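Local coordinates for Two-component system sensor histidine kinase (Bacteroides thetaiotaomicron, PDB 3VA6), which probably acts as a hybrid two-component sensor kinase that phosphorylates a histidine from ATP and regulates transcription, the chain here being its extracellular sensor domain of beta-propellers and a beta-sandwich, at residues P97-P102 with R131-F136; K493-I498 with D511-E516; S315-T320 with H356-Y361. All coordinates share one frame; numbering follows the deposited sequence.

Contact 1 (P97-P102 with R131-F136); sequences PETDFP and RKLTSF
In the N-terminal beta-propeller, the loop running from one blade to the next lays Thr99 and Pro102 against Leu133 and receives the side chain of Arg131. Leu133 is the apolar centre of the contact. Its CG stands anti to the backbone N (chi1 -173°), which carries CD2 up to the loop, 4.0 Å from Pro102 CD in a tip-to-tip meeting. The same methyl lies 3.5 Å from Asp100 O and 4.3 Å from Thr99 CG2, so Thr99, Asp100 and Pro102 all border one leucine methyl.

The loop 97-102 follows strand 93-94 and leads into strand 105-111, the first strand of the four-stranded blade that ends with edge strand 133-136. It therefore folds back over the outer edge of the very blade it is about to start.

Arg131 sits just ahead of that edge strand. Its chain bends at chi3 (93°), and NH2 ends 3.9 Å from Pro97 CB. The backbone N of Glu98 comes to the edge of the guanidinium, in its plane, at 3.5 Å from NH2; both are donors, so this is proximity without a bond. The carboxylate of Glu98 leads off the other way, with OE1 6.0 Å from Arg131 NH2. Thr99 OG1 is 4.2 Å from Arg131 CB but is hydrogen-bonded to Tyr126 OH, whose ring also meets Phe101 edge-to-face.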
loop_
_atom_site.group_PDB
_atom_site.type_symbol
_atom_site.label_atom_id
_atom_site.label_comp_id
_atom_site.label_asym_id
_atom_site.label_seq_id
_atom_site.Cartn_x
_atom_site.Cartn_y
_atom_site.Cartn_z
ATOM N N PRO A 97 6.603 -3.135 -34.972
ATOM C CA PRO A 97 5.458 -3.600 -35.744
ATOM C C PRO A 97 5.444 -2.971 -37.160
ATOM O O PRO A 97 6.021 -1.909 -37.360
ATOM C CB PRO A 97 4.258 -3.146 -34.892
ATOM C CG PRO A 97 4.787 -2.175 -33.869
ATOM C CD PRO A 97 6.253 -1.952 -34.161
ATOM N N GLU A 98 4.812 -3.642 -38.128
ATOM C CA GLU A 98 4.872 -3.260 -39.559
ATOM C C GLU A 98 4.325 -1.862 -39.830
ATOM O O GLU A 98 4.742 -1.204 -40.792
ATOM C CB GLU A 98 4.142 -4.286 -40.434
ATOM C CG GLU A 98 4.507 -4.238 -41.913
ATOM C CD GLU A 98 5.913 -4.739 -42.209
ATOM O OE1 GLU A 98 6.604 -5.185 -41.276
ATOM O OE2 GLU A 98 6.328 -4.700 -43.386
ATOM N N THR A 99 3.423 -1.402 -38.964
ATOM C CA THR A 99 2.836 -0.070 -39.095
ATOM C C THR A 99 3.830 1.023 -39.431
ATOM O O THR A 99 4.933 1.068 -38.887
ATOM C CB THR A 99 2.168 0.384 -37.794
ATOM O OG1 THR A 99 1.524 -0.745 -37.185
ATOM C CG2 THR A 99 1.195 1.566 -38.084
ATOM N N ASP A 100 3.414 1.920 -40.308
ATOM C CA ASP A 100 4.223 3.054 -40.623
ATOM C C ASP A 100 3.664 4.174 -39.764
ATOM O O ASP A 100 2.644 4.763 -40.102
ATOM C CB ASP A 100 4.136 3.374 -42.108
ATOM C CG ASP A 100 5.116 4.447 -42.525
ATOM O OD1 ASP A 100 5.727 5.102 -41.634
ATOM O OD2 ASP A 100 5.267 4.646 -43.749
ATOM N N PHE A 101 4.325 4.438 -38.638
ATOM C CA PHE A 101 3.819 5.380 -37.652
ATOM C C PHE A 101 4.180 6.755 -38.142
ATOM O O PHE A 101 5.149 6.908 -38.890
ATOM C CB PHE A 101 4.446 5.147 -36.263
ATOM C CG PHE A 101 3.921 3.929 -35.520
ATOM C CD1 PHE A 101 2.564 3.796 -35.218
ATOM C CD2 PHE A 101 4.789 2.925 -35.085
ATOM C CE1 PHE A 101 2.079 2.661 -34.532
ATOM C CE2 PHE A 101 4.315 1.799 -34.382
ATOM C CZ PHE A 101 2.955 1.669 -34.105
ATOM N N PRO A 102 3.404 7.772 -37.739
ATOM C CA PRO A 102 3.790 9.165 -38.016
ATOM C C PRO A 102 5.026 9.574 -37.248
ATOM O O PRO A 102 5.374 8.964 -36.241
ATOM C CB PRO A 102 2.598 9.977 -37.516
ATOM C CG PRO A 102 1.980 9.119 -36.481
ATOM C CD PRO A 102 2.140 7.705 -36.993
ATOM N N ARG A 131 -4.421 -2.805 -35.790
ATOM C CA ARG A 131 -3.332 -1.912 -36.211
ATOM C C ARG A 131 -3.810 -0.813 -37.177
ATOM O O ARG A 131 -3.037 -0.353 -37.987
ATOM C CB ARG A 131 -2.165 -2.738 -36.786
ATOM C CG ARG A 131 -1.596 -3.728 -35.769
ATOM C CD ARG A 131 -0.990 -4.984 -36.393
ATOM N NE ARG A 131 0.449 -4.956 -36.670
ATOM C CZ ARG A 131 1.228 -6.063 -36.665
ATOM N NH1 ARG A 131 0.704 -7.268 -36.378
ATOM N NH2 ARG A 131 2.545 -5.996 -36.948
ATOM N N LYS A 132 -5.082 -0.416 -37.078
ATOM C CA LYS A 132 -5.679 0.605 -37.945
ATOM C C LYS A 132 -5.191 1.954 -37.481
ATOM O O LYS A 132 -5.356 2.320 -36.305
ATOM C CB LYS A 132 -7.222 0.566 -37.873
ATOM C CG LYS A 132 -7.975 1.454 -38.860
ATOM C CD LYS A 132 -7.566 1.162 -40.296
ATOM C CE LYS A 132 -8.699 1.347 -41.306
ATOM N NZ LYS A 132 -8.470 0.527 -42.535
ATOM N N LEU A 133 -4.570 2.686 -38.397
ATOM C CA LEU A 133 -4.076 4.027 -38.090
ATOM C C LEU A 133 -5.026 5.017 -38.754
ATOM O O LEU A 133 -5.203 4.998 -39.968
ATOM C CB LEU A 133 -2.642 4.203 -38.593
ATOM C CG LEU A 133 -1.923 5.497 -38.216
ATOM C CD1 LEU A 133 -1.758 5.662 -36.714
ATOM C CD2 LEU A 133 -0.548 5.461 -38.869
ATOM N N THR A 134 -5.657 5.837 -37.924
ATOM C CA THR A 134 -6.671 6.802 -38.345
ATOM C C THR A 134 -6.148 8.185 -38.022
ATOM O O THR A 134 -5.489 8.390 -37.011
ATOM C CB THR A 134 -8.005 6.578 -37.590
ATOM O OG1 THR A 134 -8.569 5.327 -37.974
ATOM C CG2 THR A 134 -9.013 7.702 -37.880
ATOM N N SER A 135 -6.457 9.133 -38.885
ATOM C CA SER A 135 -5.910 10.466 -38.767
ATOM C C SER A 135 -7.021 11.513 -38.594
ATOM O O SER A 135 -8.131 11.376 -39.087
ATOM C CB SER A 135 -5.074 10.810 -39.986
ATOM O OG SER A 135 -5.883 11.479 -40.917
ATOM N N PHE A 136 -6.667 12.571 -37.892
ATOM C CA PHE A 136 -7.583 13.593 -37.487
ATOM C C PHE A 136 -6.862 14.868 -37.823
ATOM O O PHE A 136 -5.682 14.997 -37.474
ATOM C CB PHE A 136 -7.815 13.495 -35.978
ATOM C CG PHE A 136 -8.533 12.242 -35.563
ATOM C CD1 PHE A 136 -7.840 11.079 -35.309
ATOM C CD2 PHE A 136 -9.916 12.222 -35.448
ATOM C CE1 PHE A 136 -8.514 9.916 -34.961
ATOM C CE2 PHE A 136 -10.581 11.076 -35.095
ATOM C CZ PHE A 136 -9.887 9.925 -34.854
#

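Contact 2 (K493-I498 with D511-E516); sequences KGIDKI and DELTGE
Gly494 and Leu513 are joined by a single backbone bond, Gly494 N to Leu513 O at 2.8 Å. The N-H approaches in the carbonyl plane with a C=O...N angle of 153°, although the bond is bent at the hydrogen (139°). The same oxygen also takes a CA-H...O contact from Lys493, whose CA lies 3.3 Å away, so two neighbouring residues of one segment converge on one carbonyl.

Beside this grip, Lys493 and Thr514 lie alongside each other with their side chains in the same direction. Thr514 turns OG1 anti to its own N (chi1 -178°), setting the hydroxyl 3.7 Å from Lys493 CB and 3.9 Å from Lys493 CD; what touches is the aliphatic part of the lysine, while its extended chain carries the amine off from the loop. Leu513 CB packs 3.9 Å from Gly494 CA, and its CD1 goes on to Ile495 CG2 at 4.4 Å.

These residues belong to a blade of the second propeller. Strand 495-499 is the third of its four strands, and 511-516 lies in the loop that leaves the last one, 504-508, for the next blade at 521-524. The contact thus ties that exit to the entry of the third strand.

Leu513 is the centre of an inverse gamma turn, closed by a weak bond from Thr514 N to Glu512 O, and this turn presents its carbonyl to Gly494. Farther out, Lys507 NZ bonds Lys493 O, Pro519 touches the Leu513 side chain, and Glu512 OE2 is held by Ser550 OG.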
loop_
_atom_site.group_PDB
_atom_site.type_symbol
_atom_site.label_atom_id
_atom_site.label_comp_id
_atom_site.label_asym_id
_atom_site.label_seq_id
_atom_site.Cartn_x
_atom_site.Cartn_y
_atom_site.Cartn_z
ATOM N N LYS A 493 -22.692 3.468 35.741
ATOM C CA LYS A 493 -21.689 4.084 36.619
ATOM C C LYS A 493 -20.807 3.022 37.279
ATOM O O LYS A 493 -21.306 2.174 37.993
ATOM C CB LYS A 493 -22.283 5.058 37.676
ATOM C CG LYS A 493 -23.696 4.783 38.191
ATOM C CD LYS A 493 -24.409 6.073 38.610
ATOM C CE LYS A 493 -25.500 5.837 39.658
ATOM N NZ LYS A 493 -26.088 7.078 40.250
ATOM N N GLY A 494 -19.501 3.069 37.002
ATOM C CA GLY A 494 -18.529 2.123 37.556
ATOM C C GLY A 494 -18.541 0.756 36.912
ATOM O O GLY A 494 -19.223 0.519 35.908
ATOM N N ILE A 495 -17.789 -0.154 37.521
ATOM C CA ILE A 495 -17.728 -1.528 37.065
ATOM C C ILE A 495 -18.127 -2.459 38.193
ATOM O O ILE A 495 -17.982 -2.140 39.378
ATOM C CB ILE A 495 -16.348 -1.903 36.472
ATOM C CG1 ILE A 495 -15.216 -1.757 37.484
ATOM C CG2 ILE A 495 -16.051 -0.980 35.302
ATOM C CD1 ILE A 495 -13.849 -2.078 36.908
ATOM N N ASP A 496 -18.633 -3.616 37.795
ATOM C CA ASP A 496 -19.066 -4.621 38.730
ATOM C C ASP A 496 -17.980 -5.674 38.814
ATOM O O ASP A 496 -17.311 -5.961 37.814
ATOM C CB ASP A 496 -20.378 -5.233 38.261
ATOM C CG ASP A 496 -21.532 -4.280 38.391
ATOM O OD1 ASP A 496 -21.302 -3.056 38.527
ATOM O OD2 ASP A 496 -22.678 -4.747 38.373
ATOM N N LYS A 497 -17.788 -6.218 40.016
ATOM C CA LYS A 497 -16.877 -7.329 40.244
ATOM C C LYS A 497 -17.684 -8.504 40.777
ATOM O O LYS A 497 -18.362 -8.373 41.802
ATOM C CB LYS A 497 -15.767 -6.942 41.232
ATOM C CG LYS A 497 -15.217 -8.114 42.067
ATOM C CD LYS A 497 -13.924 -7.815 42.834
ATOM C CE LYS A 497 -13.721 -8.754 44.024
ATOM N NZ LYS A 497 -12.943 -8.157 45.141
ATOM N N ILE A 498 -17.606 -9.630 40.061
ATOM C CA ILE A 498 -18.220 -10.899 40.464
ATOM C C ILE A 498 -17.169 -11.788 41.102
ATOM O O ILE A 498 -16.118 -12.005 40.508
ATOM C CB ILE A 498 -18.761 -11.682 39.241
ATOM C CG1 ILE A 498 -19.743 -10.826 38.426
ATOM C CG2 ILE A 498 -19.381 -13.017 39.663
ATOM C CD1 ILE A 498 -20.368 -11.555 37.257
ATOM N N ASP A 511 -18.140 6.206 42.145
ATOM C CA ASP A 511 -17.890 7.595 42.524
ATOM C C ASP A 511 -17.210 8.377 41.393
ATOM O O ASP A 511 -17.569 9.522 41.144
ATOM C CB ASP A 511 -17.086 7.709 43.848
ATOM C CG ASP A 511 -15.853 6.776 43.910
ATOM O OD1 ASP A 511 -15.627 5.958 42.983
ATOM O OD2 ASP A 511 -15.106 6.878 44.910
ATOM N N GLU A 512 -16.267 7.753 40.689
ATOM C CA GLU A 512 -15.476 8.451 39.677
ATOM C C GLU A 512 -15.915 8.119 38.249
ATOM O O GLU A 512 -16.145 9.018 37.432
ATOM C CB GLU A 512 -13.994 8.131 39.864
ATOM C CG GLU A 512 -13.060 8.991 39.011
ATOM C CD GLU A 512 -11.674 9.202 39.623
ATOM O OE1 GLU A 512 -11.487 8.952 40.843
ATOM O OE2 GLU A 512 -10.763 9.623 38.863
ATOM N N LEU A 513 -16.059 6.834 37.955
ATOM C CA LEU A 513 -16.484 6.395 36.623
ATOM C C LEU A 513 -17.993 6.604 36.432
ATOM O O LEU A 513 -18.770 5.654 36.410
ATOM C CB LEU A 513 -16.127 4.920 36.405
ATOM C CG LEU A 513 -14.682 4.460 36.588
ATOM C CD1 LEU A 513 -14.619 2.936 36.587
ATOM C CD2 LEU A 513 -13.809 5.008 35.472
ATOM N N THR A 514 -18.401 7.854 36.263
ATOM C CA THR A 514 -19.813 8.194 36.201
ATOM C C THR A 514 -19.963 9.429 35.340
ATOM O O THR A 514 -18.994 10.182 35.176
ATOM C CB THR A 514 -20.361 8.471 37.614
ATOM O OG1 THR A 514 -21.760 8.758 37.549
ATOM C CG2 THR A 514 -19.637 9.653 38.254
ATOM N N GLY A 515 -21.160 9.622 34.780
ATOM C CA GLY A 515 -21.484 10.826 34.007
ATOM C C GLY A 515 -20.647 10.944 32.742
ATOM O O GLY A 515 -20.717 10.076 31.856
ATOM N N GLU A 516 -19.850 12.016 32.661
ATOM C CA GLU A 516 -18.938 12.233 31.530
ATOM C C GLU A 516 -17.647 11.401 31.672
ATOM O O GLU A 516 -16.773 11.475 30.809
ATOM C CB GLU A 516 -18.628 13.723 31.339
ATOM C CG GLU A 516 -17.861 14.365 32.483
ATOM C CD GLU A 516 -17.224 15.674 32.064
ATOM O OE1 GLU A 516 -17.453 16.702 32.755
ATOM O OE2 GLU A 516 -16.510 15.666 31.032
#

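Contact 3 (S315-T320 with H356-Y361); sequences SQITGT and HDAIWY
Ile317 places CG1 anti to its carbonyl carbon (chi1 -63°) and then folds CD1 round at chi2 (-65°), which lays that methyl over one face of the His356 imidazole. The histidine answers with a chi1 of -42° that swings its ring toward the loop, and the isoleucine chain stands roughly perpendicular to the histidine. CD1 lies 3.4 Å from the ring centroid of His356, close to the ring normal: a CH-pi contact. The other branch, Ile317 CG2, reaches Ala358 CB at 3.9 Å, and the carbonyl oxygen of Ile317 is 3.6 Å from that same Ala358 CB.

Gln316 O stands 3.0 Å from His356 NE2, but the angle is too poor for a hydrogen bond. The polar hold on the ring is at ND1, which has weak bonds to the carbonyls of Thr349 and Asp350. Replacing His356 by an alanine is likely to leave Ile317 CD1 without the ring it packs on and open a gap between the loop and the chain entering the edge strand.

Segment 315-320 follows strand 310-313 and leads to 326-331, the first strand of the first blade of the second propeller; strand 359-361 is that blade's fourth, at its outer edge. The loop thus covers that edge of the blade it introduces. At the strand itself, Trp360 crosses Thr318 obliquely, its CE3 3.8 Å from Thr318 OG1, while Thr320 CG2 comes within 4.2 Å of Trp360 CZ3. Asn343 O accepts a hydrogen bond from Trp360 NE1, and Phe348 backs both Ile317 and Ala358.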
loop_
_atom_site.group_PDB
_atom_site.type_symbol
_atom_site.label_atom_id
_atom_site.label_comp_id
_atom_site.label_asym_id
_atom_site.label_seq_id
_atom_site.Cartn_x
_atom_site.Cartn_y
_atom_site.Cartn_z
ATOM N N SER A 315 -8.698 -5.773 -0.207
ATOM C CA SER A 315 -8.653 -6.366 -1.536
ATOM C C SER A 315 -7.286 -7.029 -1.793
ATOM O O SER A 315 -7.188 -8.014 -2.530
ATOM C CB SER A 315 -9.000 -5.335 -2.615
ATOM O OG SER A 315 -8.524 -4.057 -2.283
ATOM N N GLN A 316 -6.245 -6.514 -1.147
ATOM C CA GLN A 316 -4.924 -7.117 -1.253
ATOM C C GLN A 316 -4.891 -8.514 -0.626
ATOM O O GLN A 316 -4.079 -9.343 -1.030
ATOM C CB GLN A 316 -3.862 -6.228 -0.600
ATOM C CG GLN A 316 -2.438 -6.590 -0.995
ATOM C CD GLN A 316 -1.407 -5.679 -0.374
ATOM O OE1 GLN A 316 -1.379 -4.480 -0.641
ATOM N NE2 GLN A 316 -0.544 -6.245 0.458
ATOM N N ILE A 317 -5.767 -8.768 0.353
ATOM C CA ILE A 317 -5.836 -10.067 1.025
ATOM C C ILE A 317 -6.793 -11.025 0.307
ATOM O O ILE A 317 -6.496 -12.211 0.165
ATOM C CB ILE A 317 -6.239 -9.903 2.499
ATOM C CG1 ILE A 317 -5.181 -9.106 3.260
ATOM C CG2 ILE A 317 -6.414 -11.254 3.174
ATOM C CD1 ILE A 317 -3.845 -9.803 3.370
ATOM N N THR A 318 -7.942 -10.503 -0.117
ATOM C CA THR A 318 -8.821 -11.155 -1.101
ATOM C C THR A 318 -9.427 -10.027 -1.889
ATOM O O THR A 318 -10.120 -9.166 -1.308
ATOM C CB THR A 318 -10.072 -11.799 -0.526
ATOM O OG1 THR A 318 -10.611 -10.947 0.501
ATOM C CG2 THR A 318 -9.818 -13.240 -0.031
ATOM N N GLY A 319 -9.198 -10.021 -3.189
ATOM C CA GLY A 319 -9.731 -8.957 -4.024
ATOM C C GLY A 319 -10.557 -9.578 -5.110
ATOM O O GLY A 319 -9.962 -10.131 -6.028
ATOM N N THR A 320 -11.898 -9.563 -5.052
ATOM C CA THR A 320 -12.808 -9.062 -3.977
ATOM C C THR A 320 -12.631 -7.637 -3.471
ATOM O O THR A 320 -11.715 -7.331 -2.727
ATOM C CB THR A 320 -12.890 -10.013 -2.763
ATOM O OG1 THR A 320 -12.531 -11.345 -3.164
ATOM C CG2 THR A 320 -14.308 -10.013 -2.179
ATOM N N HIS A 356 -2.202 -15.312 0.412
ATOM C CA HIS A 356 -2.921 -15.242 1.708
ATOM C C HIS A 356 -3.920 -16.366 1.981
ATOM O O HIS A 356 -4.395 -16.498 3.116
ATOM C CB HIS A 356 -3.637 -13.880 1.859
ATOM C CG HIS A 356 -2.814 -12.682 1.401
ATOM N ND1 HIS A 356 -1.839 -12.137 2.153
ATOM C CD2 HIS A 356 -2.861 -11.928 0.224
ATOM C CE1 HIS A 356 -1.288 -11.095 1.496
ATOM N NE2 HIS A 356 -1.915 -10.963 0.319
ATOM N N ASP A 357 -4.250 -17.163 0.951
ATOM C CA ASP A 357 -5.329 -18.188 0.972
ATOM C C ASP A 357 -6.452 -17.857 1.949
ATOM O O ASP A 357 -6.852 -18.637 2.822
ATOM C CB ASP A 357 -4.770 -19.602 1.158
ATOM C CG ASP A 357 -3.739 -19.669 2.261
ATOM O OD1 ASP A 357 -2.528 -19.803 1.938
ATOM O OD2 ASP A 357 -4.149 -19.559 3.448
ATOM N N ALA A 358 -6.967 -16.660 1.732
ATOM C CA ALA A 358 -7.972 -16.077 2.572
ATOM C C ALA A 358 -9.305 -16.792 2.414
ATOM O O ALA A 358 -9.642 -17.276 1.330
ATOM C CB ALA A 358 -8.112 -14.596 2.265
ATOM N N ILE A 359 -10.020 -16.897 3.532
ATOM C CA ILE A 359 -11.403 -17.340 3.552
ATOM C C ILE A 359 -12.194 -16.304 4.310
ATOM O O ILE A 359 -11.787 -15.901 5.379
ATOM C CB ILE A 359 -11.605 -18.675 4.277
ATOM C CG1 ILE A 359 -10.794 -19.786 3.624
ATOM C CG2 ILE A 359 -13.084 -19.067 4.265
ATOM C CD1 ILE A 359 -10.807 -21.068 4.450
ATOM N N TRP A 360 -13.334 -15.908 3.752
ATOM C CA TRP A 360 -14.176 -14.868 4.313
ATOM C C TRP A 360 -15.511 -15.429 4.688
ATOM O O TRP A 360 -16.368 -15.643 3.816
ATOM C CB TRP A 360 -14.348 -13.762 3.285
ATOM C CG TRP A 360 -14.912 -12.479 3.834
ATOM C CD1 TRP A 360 -15.722 -12.301 4.955
ATOM C CD2 TRP A 360 -14.729 -11.140 3.281
ATOM N NE1 TRP A 360 -16.025 -10.982 5.129
ATOM C CE2 TRP A 360 -15.461 -10.232 4.162
ATOM C CE3 TRP A 360 -14.049 -10.626 2.203
ATOM C CZ2 TRP A 360 -15.493 -8.869 3.948
ATOM C CZ3 TRP A 360 -14.086 -9.252 1.992
ATOM C CH2 TRP A 360 -14.793 -8.392 2.848
ATOM N N TYR A 361 -15.708 -15.641 5.992
ATOM C CA TYR A 361 -16.955 -16.187 6.533
ATOM C C TYR A 361 -17.975 -15.091 6.749
ATOM O O TYR A 361 -17.678 -14.091 7.395
ATOM C CB TYR A 361 -16.699 -16.860 7.876
ATOM C CG TYR A 361 -15.828 -18.065 7.770
ATOM C CD1 TYR A 361 -14.443 -17.936 7.761
ATOM C CD2 TYR A 361 -16.378 -19.336 7.650
ATOM C CE1 TYR A 361 -13.624 -19.046 7.646
ATOM C CE2 TYR A 361 -15.566 -20.455 7.539
ATOM C CZ TYR A 361 -14.187 -20.300 7.540
ATOM O OH TYR A 361 -13.345 -21.377 7.443
#

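The three contacts come in series along the chain, none nesting or crossing. Contact 1 closes first, in the N-terminal propeller, round 28 residues that include three strands of its blade. Contact 3 follows in the second propeller: strand 310-313 pairs with the late strand 618-623, and the loop at 315-320 then closes on the end of the next blade, 35 residues on. Contact 2, the shortest closure at 12 residues, joins the start of strand 495-499 to the loop leaving strand 504-508. The centres of contacts 1 and 2 lie about 78 Å apart, on opposite sides of the chain's centre; the centre of contact 3 is about 43 Å from the first and about 41 Å from the second.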